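Local atomic coordinates of phosphonopyruvate hydrolase (Variovorax sp., PDB entry 2HRW), a protein that hydrolyses 3-phosphonopyruvate to pyruvate and phosphate with the help of a divalent metal ion, as a member of the PEP mutase family. Residues L184-Q189 and T213-L218; A102-I107 and R148-I153; M1-A6 and S72-P77. All coordinates share one frame; numbering follows the deposited sequence.

Contact 1. Residues L184-Q189 and T213-L218; sequences LIHSRQ and TAYPQL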
loop_
_atom_site.group_PDB
_atom_site.type_symbol
_atom_site.label_atom_id
_atom_site.label_comp_id
_atom_site.label_asym_id
_atom_site.label_seq_id
_atom_site.Cartn_x
_atom_site.Cartn_y
_atom_site.Cartn_z
ATOM N N LEU A 184 19.221 11.817 -20.988
ATOM C CA LEU A 184 19.990 11.954 -19.770
ATOM C C LEU A 184 21.236 11.151 -20.103
ATOM O O LEU A 184 21.155 9.981 -20.492
ATOM C CB LEU A 184 19.243 11.300 -18.614
ATOM C CG LEU A 184 19.730 11.289 -17.167
ATOM C CD1 LEU A 184 21.249 11.397 -17.071
ATOM C CD2 LEU A 184 19.060 12.433 -16.462
ATOM N N ILE A 185 22.389 11.792 -20.001
ATOM C CA ILE A 185 23.639 11.106 -20.267
ATOM C C ILE A 185 24.431 11.215 -18.963
ATOM O O ILE A 185 24.615 12.289 -18.418
ATOM C CB ILE A 185 24.372 11.746 -21.476
ATOM C CG1 ILE A 185 25.790 11.194 -21.586
ATOM C CG2 ILE A 185 24.370 13.237 -21.347
ATOM C CD1 ILE A 185 25.863 9.690 -21.749
ATOM N N HIS A 186 24.877 10.083 -18.454
ATOM C CA HIS A 186 25.576 10.077 -17.195
ATOM C C HIS A 186 27.054 9.750 -17.338
ATOM O O HIS A 186 27.441 9.058 -18.270
ATOM C CB HIS A 186 24.867 9.065 -16.290
ATOM C CG HIS A 186 25.136 9.258 -14.832
ATOM N ND1 HIS A 186 25.372 10.499 -14.276
ATOM C CD2 HIS A 186 25.180 8.369 -13.809
ATOM C CE1 HIS A 186 25.555 10.365 -12.974
ATOM N NE2 HIS A 186 25.442 9.084 -12.666
ATOM N N SER A 187 27.877 10.260 -16.420
ATOM C CA SER A 187 29.324 9.998 -16.433
ATOM C C SER A 187 29.900 9.669 -15.045
ATOM O O SER A 187 29.432 10.198 -14.033
ATOM C CB SER A 187 30.086 11.192 -17.017
ATOM O OG SER A 187 31.478 11.049 -16.792
ATOM N N ARG A 188 30.919 8.799 -15.017
ATOM C CA ARG A 188 31.589 8.376 -13.772
ATOM C C ARG A 188 32.712 9.330 -13.350
ATOM O O ARG A 188 32.685 9.875 -12.246
ATOM C CB ARG A 188 32.191 6.968 -13.918
ATOM C CG ARG A 188 31.359 5.817 -13.326
ATOM C CD ARG A 188 32.143 4.489 -13.331
ATOM N NE ARG A 188 31.268 3.329 -13.176
ATOM C CZ ARG A 188 30.418 3.161 -12.166
ATOM N NH1 ARG A 188 30.330 4.080 -11.215
ATOM N NH2 ARG A 188 29.645 2.080 -12.115
ATOM N N GLN A 189 33.701 9.496 -14.228
ATOM C CA GLN A 189 34.842 10.387 -14.002
ATOM C C GLN A 189 34.626 11.381 -12.884
ATOM O O GLN A 189 33.516 11.894 -12.703
ATOM C CB GLN A 189 35.152 11.179 -15.277
ATOM C CG GLN A 189 36.257 10.590 -16.115
ATOM C CD GLN A 189 35.881 9.275 -16.754
ATOM O OE1 GLN A 189 35.120 8.491 -16.190
ATOM N NE2 GLN A 189 36.430 9.019 -17.936
ATOM N N THR A 213 26.303 15.206 -10.149
ATOM C CA THR A 213 26.595 14.824 -8.772
ATOM C C THR A 213 28.075 14.549 -8.471
ATOM O O THR A 213 28.582 14.955 -7.421
ATOM C CB THR A 213 25.732 13.582 -8.378
ATOM O OG1 THR A 213 24.345 13.950 -8.380
ATOM C CG2 THR A 213 26.111 13.079 -6.998
ATOM N N ALA A 214 28.770 13.882 -9.394
ATOM C CA ALA A 214 30.191 13.538 -9.196
ATOM C C ALA A 214 31.174 14.667 -9.497
ATOM O O ALA A 214 32.318 14.638 -9.040
ATOM C CB ALA A 214 30.549 12.307 -10.046
ATOM N N TYR A 215 30.742 15.640 -10.295
ATOM C CA TYR A 215 31.600 16.768 -10.637
ATOM C C TYR A 215 30.917 18.055 -10.192
ATOM O O TYR A 215 30.367 18.815 -10.987
ATOM C CB TYR A 215 31.911 16.778 -12.143
ATOM C CG TYR A 215 31.125 15.772 -12.925
ATOM C CD1 TYR A 215 29.775 15.989 -13.188
ATOM C CD2 TYR A 215 31.704 14.569 -13.353
ATOM C CE1 TYR A 215 28.999 15.044 -13.848
ATOM C CE2 TYR A 215 30.938 13.599 -14.019
ATOM C CZ TYR A 215 29.569 13.848 -14.260
ATOM O OH TYR A 215 28.731 12.910 -14.869
ATOM N N PRO A 216 30.945 18.304 -8.879
ATOM C CA PRO A 216 30.343 19.482 -8.261
ATOM C C PRO A 216 31.041 20.802 -8.582
ATOM O O PRO A 216 30.716 21.834 -7.998
ATOM C CB PRO A 216 30.384 19.142 -6.768
ATOM C CG PRO A 216 31.609 18.308 -6.654
ATOM C CD PRO A 216 31.502 17.405 -7.852
ATOM N N GLN A 217 32.003 20.780 -9.495
ATOM C CA GLN A 217 32.704 22.013 -9.833
ATOM C C GLN A 217 31.983 22.680 -10.992
ATOM O O GLN A 217 32.190 23.862 -11.294
ATOM C CB GLN A 217 34.161 21.713 -10.187
ATOM C CG GLN A 217 34.358 20.612 -11.213
ATOM C CD GLN A 217 34.653 19.239 -10.604
ATOM O OE1 GLN A 217 34.989 18.305 -11.327
ATOM N NE2 GLN A 217 34.534 19.113 -9.280
ATOM N N LEU A 218 31.104 21.895 -11.608
ATOM C CA LEU A 218 30.297 22.326 -12.745
ATOM C C LEU A 218 29.039 23.039 -12.223
ATOM O O LEU A 218 28.078 22.382 -11.814
ATOM C CB LEU A 218 29.904 21.095 -13.587
ATOM C CG LEU A 218 29.753 21.262 -15.103
ATOM C CD1 LEU A 218 29.021 20.066 -15.713
ATOM C CD2 LEU A 218 28.967 22.514 -15.379
#
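Residues 184-189 run out of the end of a strand, and Arg188 passes the loop 213-218 with its CA 7.0 Å from that of Ala214; no backbone pairing joins the two segments, and side chains of 213-218 reach the backbone of 184-189. Tyr215 does most of this work. Its phenol lies across the gap with the hydroxyl directed at the backbone of Ser187. Ser187 N gives a weak, strongly bent hydrogen bond of 3.2 Å to Tyr215 OH, with an angle of 121° at the hydrogen, while Ser187 O lies 2.9 Å from the same Tyr215 OH. Ser187 CB also borders this oxygen. The serine OG, placed anti to the backbone N (chi1 169°), is turned to helix 193-201, where it is hydrogen-bonded to Glu194 OE1. Farther along the ring, Gln189 O comes up to the edge of the phenol, near its plane, 3.3 Å from Tyr215 CD2. Ala214 CB sits over one face of the same ring, displaced toward the rim, and also reaches Arg188 O at 3.9 Å. Residues 215-218 form a type I turn, in which Leu218 N bonds back to Tyr215 O. His186 approaches obliquely, its ND1 4.2 Å from Tyr215 OH, and its side chain also packs on Arg155. His186, Arg188 and Arg155 are assigned to the substrate site, consistent with the phenol lying beside it. Two loops meeting beyond the C-terminal ends of successive strands, 182-185 and 208-210, are characteristic of the catalytic end of a TIM barrel.

Contact 2. Residues A102-I107 and R148-I153; sequences AGASAI and RDFVVI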
loop_
_atom_site.group_PDB
_atom_site.type_symbol
_atom_site.label_atom_id
_atom_site.label_comp_id
_atom_site.label_asym_id
_atom_site.label_seq_id
_atom_site.Cartn_x
_atom_site.Cartn_y
_atom_site.Cartn_z
ATOM N N ALA A 102 -0.321 9.127 -11.384
ATOM C CA ALA A 102 0.084 9.507 -10.032
ATOM C C ALA A 102 0.297 11.008 -10.042
ATOM O O ALA A 102 0.205 11.674 -9.008
ATOM C CB ALA A 102 1.364 8.796 -9.650
ATOM N N GLY A 103 0.610 11.535 -11.222
ATOM C CA GLY A 103 0.790 12.969 -11.366
ATOM C C GLY A 103 2.131 13.461 -11.850
ATOM O O GLY A 103 2.371 14.672 -11.878
ATOM N N ALA A 104 3.004 12.541 -12.228
ATOM C CA ALA A 104 4.317 12.911 -12.710
ATOM C C ALA A 104 4.192 13.560 -14.072
ATOM O O ALA A 104 3.304 13.215 -14.856
ATOM C CB ALA A 104 5.197 11.681 -12.800
ATOM N N SER A 105 5.071 14.512 -14.355
ATOM C CA SER A 105 5.051 15.201 -15.649
ATOM C C SER A 105 6.076 14.627 -16.636
ATOM O O SER A 105 6.071 14.969 -17.817
ATOM C CB SER A 105 5.277 16.693 -15.442
ATOM O OG SER A 105 4.257 17.187 -14.600
ATOM N N ALA A 106 6.924 13.729 -16.132
ATOM C CA ALA A 106 7.951 13.077 -16.931
ATOM C C ALA A 106 8.394 11.828 -16.190
ATOM O O ALA A 106 8.133 11.680 -14.995
ATOM C CB ALA A 106 9.150 14.021 -17.106
ATOM N N ILE A 107 9.052 10.921 -16.899
ATOM C CA ILE A 107 9.610 9.718 -16.282
ATOM C C ILE A 107 10.989 9.557 -16.897
ATOM O O ILE A 107 11.192 9.961 -18.033
ATOM C CB ILE A 107 8.801 8.442 -16.598
ATOM C CG1 ILE A 107 8.493 8.396 -18.094
ATOM C CG2 ILE A 107 7.562 8.372 -15.709
ATOM C CD1 ILE A 107 8.347 7.042 -18.610
ATOM N N ARG A 148 0.112 14.112 -24.518
ATOM C CA ARG A 148 1.341 14.286 -25.313
ATOM C C ARG A 148 2.377 15.171 -24.638
ATOM O O ARG A 148 3.527 15.186 -25.064
ATOM C CB ARG A 148 1.057 14.885 -26.707
ATOM C CG ARG A 148 -0.412 15.184 -27.029
ATOM C CD ARG A 148 -1.099 14.037 -27.799
ATOM N NE ARG A 148 -0.988 12.752 -27.103
ATOM C CZ ARG A 148 -1.452 11.597 -27.567
ATOM N NH1 ARG A 148 -2.078 11.541 -28.745
ATOM N NH2 ARG A 148 -1.272 10.492 -26.852
ATOM N N ASP A 149 1.975 15.919 -23.613
ATOM C CA ASP A 149 2.909 16.793 -22.927
ATOM C C ASP A 149 3.783 16.020 -21.949
ATOM O O ASP A 149 4.897 16.426 -21.663
ATOM C CB ASP A 149 2.178 17.900 -22.181
ATOM C CG ASP A 149 1.513 18.900 -23.113
ATOM O OD1 ASP A 149 2.040 19.139 -24.229
ATOM O OD2 ASP A 149 0.462 19.463 -22.715
ATOM N N PHE A 150 3.266 14.921 -21.417
ATOM C CA PHE A 150 4.042 14.094 -20.504
ATOM C C PHE A 150 5.383 13.892 -21.185
ATOM O O PHE A 150 5.418 13.535 -22.343
ATOM C CB PHE A 150 3.378 12.740 -20.339
ATOM C CG PHE A 150 3.945 11.917 -19.228
ATOM C CD1 PHE A 150 3.545 12.137 -17.909
ATOM C CD2 PHE A 150 4.848 10.891 -19.498
ATOM C CE1 PHE A 150 4.032 11.347 -16.897
ATOM C CE2 PHE A 150 5.336 10.101 -18.477
ATOM C CZ PHE A 150 4.927 10.326 -17.174
ATOM N N VAL A 151 6.481 14.109 -20.475
ATOM C CA VAL A 151 7.796 13.968 -21.089
ATOM C C VAL A 151 8.447 12.625 -20.833
ATOM O O VAL A 151 8.378 12.088 -19.732
ATOM C CB VAL A 151 8.725 15.135 -20.618
ATOM C CG1 VAL A 151 10.151 14.975 -21.157
ATOM C CG2 VAL A 151 8.122 16.457 -21.102
ATOM N N VAL A 152 9.071 12.064 -21.858
ATOM C CA VAL A 152 9.731 10.785 -21.684
ATOM C C VAL A 152 11.223 10.989 -21.881
ATOM O O VAL A 152 11.678 11.377 -22.942
ATOM C CB VAL A 152 9.243 9.706 -22.681
ATOM C CG1 VAL A 152 9.994 8.422 -22.418
ATOM C CG2 VAL A 152 7.766 9.443 -22.512
ATOM N N ILE A 153 11.989 10.691 -20.846
ATOM C CA ILE A 153 13.411 10.894 -20.915
ATOM C C ILE A 153 14.193 9.591 -20.939
ATOM O O ILE A 153 14.068 8.768 -20.031
ATOM C CB ILE A 153 13.839 11.762 -19.727
ATOM C CG1 ILE A 153 13.062 13.089 -19.773
ATOM C CG2 ILE A 153 15.335 12.030 -19.783
ATOM C CD1 ILE A 153 13.123 13.908 -18.527
#
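Ser105 O is met by two groups: Val151 N donates to it at 2.8 Å, nearly straight at the hydrogen (172°), and Phe150 CA adds a CA-H...O contact. This begins the parallel pairing of strands 106-110 and 151-156, the fourth and fifth of the TIM barrel. The pairing continues as Ile107 N donates to Val151 O and Ile153 N to Ile107 O, the last at 3.0 Å and almost in line with the carbonyl. Ala106 CB meets Val151 CB on one face of the sheet, whereas Ile107 and Val152 point to the other. Phe150, just ahead of its strand, has CG anti to the backbone N (chi1 -169°), which carries the ring across the backbone of residues 105-106. There one ring face takes Ala106 N, offset toward the rim, and the edge meets Ile107, the two side chains crossing at about a right angle. A serine in place of Phe150 would probably strip Ile107 of the ring edge it packs on and open a gap beside the backbone at Ala106. Helix 89-102 adds Val96 and Tyr99 against Ile107. The isoleucine's own branches divide the ring edge, CG2 lying 3.6 Å from Phe150 CZ and CG1 3.6 Å from Phe150 CE2.

Contact 3. Residues M1-A6 and S72-P77; sequences MTKNQA and STVSIP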
loop_
_atom_site.group_PDB
_atom_site.type_symbol
_atom_site.label_atom_id
_atom_site.label_comp_id
_atom_site.label_asym_id
_atom_site.label_seq_id
_atom_site.Cartn_x
_atom_site.Cartn_y
_atom_site.Cartn_z
ATOM N N MET A 1 -1.335 26.923 -17.005
ATOM C CA MET A 1 -0.557 25.768 -17.529
ATOM C C MET A 1 -0.581 24.553 -16.607
ATOM O O MET A 1 -0.372 24.680 -15.402
ATOM C CB MET A 1 0.901 26.159 -17.740
ATOM C CG MET A 1 1.157 26.952 -18.987
ATOM S SD MET A 1 2.903 26.912 -19.386
ATOM C CE MET A 1 2.871 26.041 -21.033
ATOM N N THR A 2 -0.839 23.378 -17.179
ATOM C CA THR A 2 -0.842 22.144 -16.400
ATOM C C THR A 2 0.637 21.873 -16.083
ATOM O O THR A 2 1.526 22.486 -16.695
ATOM C CB THR A 2 -1.416 20.955 -17.213
ATOM O OG1 THR A 2 -0.542 20.646 -18.299
ATOM C CG2 THR A 2 -2.769 21.294 -17.772
ATOM N N LYS A 3 0.921 20.976 -15.140
ATOM C CA LYS A 3 2.321 20.714 -14.831
ATOM C C LYS A 3 3.089 20.243 -16.062
ATOM O O LYS A 3 4.247 20.636 -16.248
ATOM C CB LYS A 3 2.446 19.682 -13.723
ATOM C CG LYS A 3 2.119 20.227 -12.362
ATOM C CD LYS A 3 2.017 19.096 -11.345
ATOM C CE LYS A 3 1.864 19.661 -9.945
ATOM N NZ LYS A 3 1.766 18.577 -8.954
ATOM N N ASN A 4 2.444 19.403 -16.887
ATOM C CA ASN A 4 3.056 18.853 -18.110
ATOM C C ASN A 4 3.396 19.942 -19.108
ATOM O O ASN A 4 4.392 19.857 -19.834
ATOM C CB ASN A 4 2.134 17.824 -18.777
ATOM C CG ASN A 4 1.905 16.599 -17.902
ATOM O OD1 ASN A 4 2.707 16.306 -17.017
ATOM N ND2 ASN A 4 0.820 15.874 -18.150
ATOM N N GLN A 5 2.564 20.975 -19.140
ATOM C CA GLN A 5 2.804 22.087 -20.049
ATOM C C GLN A 5 3.913 22.949 -19.498
ATOM O O GLN A 5 4.767 23.423 -20.253
ATOM C CB GLN A 5 1.543 22.927 -20.230
ATOM C CG GLN A 5 0.369 22.112 -20.691
ATOM C CD GLN A 5 -0.800 22.977 -21.028
ATOM O OE1 GLN A 5 -1.252 23.795 -20.212
ATOM N NE2 GLN A 5 -1.303 22.818 -22.248
ATOM N N ALA A 6 3.903 23.150 -18.180
ATOM C CA ALA A 6 4.947 23.957 -17.539
ATOM C C ALA A 6 6.311 23.381 -17.894
ATOM O O ALA A 6 7.226 24.101 -18.293
ATOM C CB ALA A 6 4.755 23.959 -16.035
ATOM N N SER A 72 0.853 15.506 -5.334
ATOM C CA SER A 72 -0.344 16.079 -4.736
ATOM C C SER A 72 0.034 17.086 -3.669
ATOM O O SER A 72 -0.812 17.755 -3.080
ATOM C CB SER A 72 -1.198 14.973 -4.147
ATOM O OG SER A 72 -0.443 14.200 -3.252
ATOM N N THR A 73 1.325 17.205 -3.430
ATOM C CA THR A 73 1.786 18.149 -2.450
ATOM C C THR A 73 2.339 19.415 -3.107
ATOM O O THR A 73 2.006 20.515 -2.678
ATOM C CB THR A 73 2.837 17.498 -1.522
ATOM O OG1 THR A 73 2.209 16.460 -0.759
ATOM C CG2 THR A 73 3.429 18.520 -0.562
ATOM N N VAL A 74 3.163 19.274 -4.144
ATOM C CA VAL A 74 3.746 20.434 -4.832
ATOM C C VAL A 74 2.957 20.911 -6.060
ATOM O O VAL A 74 2.132 20.185 -6.613
ATOM C CB VAL A 74 5.175 20.143 -5.307
ATOM C CG1 VAL A 74 5.980 19.552 -4.175
ATOM C CG2 VAL A 74 5.152 19.204 -6.506
ATOM N N SER A 75 3.220 22.141 -6.487
ATOM C CA SER A 75 2.549 22.681 -7.668
ATOM C C SER A 75 3.494 22.704 -8.877
ATOM O O SER A 75 3.084 23.047 -9.985
ATOM C CB SER A 75 2.062 24.103 -7.413
ATOM O OG SER A 75 2.990 25.033 -7.943
ATOM N N ILE A 76 4.762 22.362 -8.657
ATOM C CA ILE A 76 5.736 22.325 -9.745
ATOM C C ILE A 76 5.867 20.894 -10.314
ATOM O O ILE A 76 5.602 19.916 -9.619
ATOM C CB ILE A 76 7.117 22.794 -9.265
ATOM C CG1 ILE A 76 7.623 21.861 -8.176
ATOM C CG2 ILE A 76 7.043 24.221 -8.736
ATOM C CD1 ILE A 76 9.011 22.185 -7.771
ATOM N N PRO A 77 6.311 20.760 -11.570
ATOM C CA PRO A 77 6.463 19.449 -12.219
ATOM C C PRO A 77 7.337 18.417 -11.478
ATOM O O PRO A 77 8.329 18.761 -10.857
ATOM C CB PRO A 77 7.048 19.801 -13.591
ATOM C CG PRO A 77 6.677 21.214 -13.803
ATOM C CD PRO A 77 6.824 21.829 -12.445
HETATM O O HOH W 1 4.273 17.439 -9.403
#
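Lys3 stretches an ammonium group to a main-chain oxygen instead of an acidic side chain: its NZ donates to Val74 O at 2.9 Å. The nitrogen stands above the carbonyl plane, 37° out of it. A water takes a second hydrogen from Lys3 NZ and donates in turn to Ile76 O, 2.8 Å from each, so one ammonium serves two carbonyls of the loop, one directly and one through solvent. With CG anti to the carbonyl carbon (chi1 -75°) and the chain extended beyond it, the methylenes run alongside this loop, and Lys3 CE comes 3.6 Å from Ser75 O. At the other end Pro77 CG lies 3.5 Å from Lys3 O, and Ala6 CB, one helical turn on, touches the same Pro77 CG at 4.0 Å. The helix carrying both residues starts with a capping box: Gln5 N donates to Thr2 OG1, and Thr2 N returns a bond of 3.1 Å to Gln5 OE1. Glu32 holds the loop from helix 25-34 by accepting from Ser75 N. The contact thus sets the start of helix 3-13 against the loop that leads from helix 60-71 into barrel strand 78-81, with Ser105, on the segment that feeds strand 106-110, touching both Lys3 and Pro77.

Overall arrangement
From the N terminus, contact 3 comes first, closing a span of 65 residues by bringing the start of helix 3-13 to the approach of strand 78-81. Contact 2 follows, joining strands 106-110 and 151-156 across 40 residues, and contact 1 closes the last and shortest span, of 23. The three are in series along the chain, so none nests in or crosses another. In space contacts 2 and 3 adjoin, their centres 10 Å apart on one side of the chain's centre, where Asn4 meets Ser105 and Asp149. Contact 1 lies on the opposite side, yet strand 151-156 neighbours strand 182-185, and Ile153 packs against Leu184, linking contacts 1 and 2 through the barrel wall.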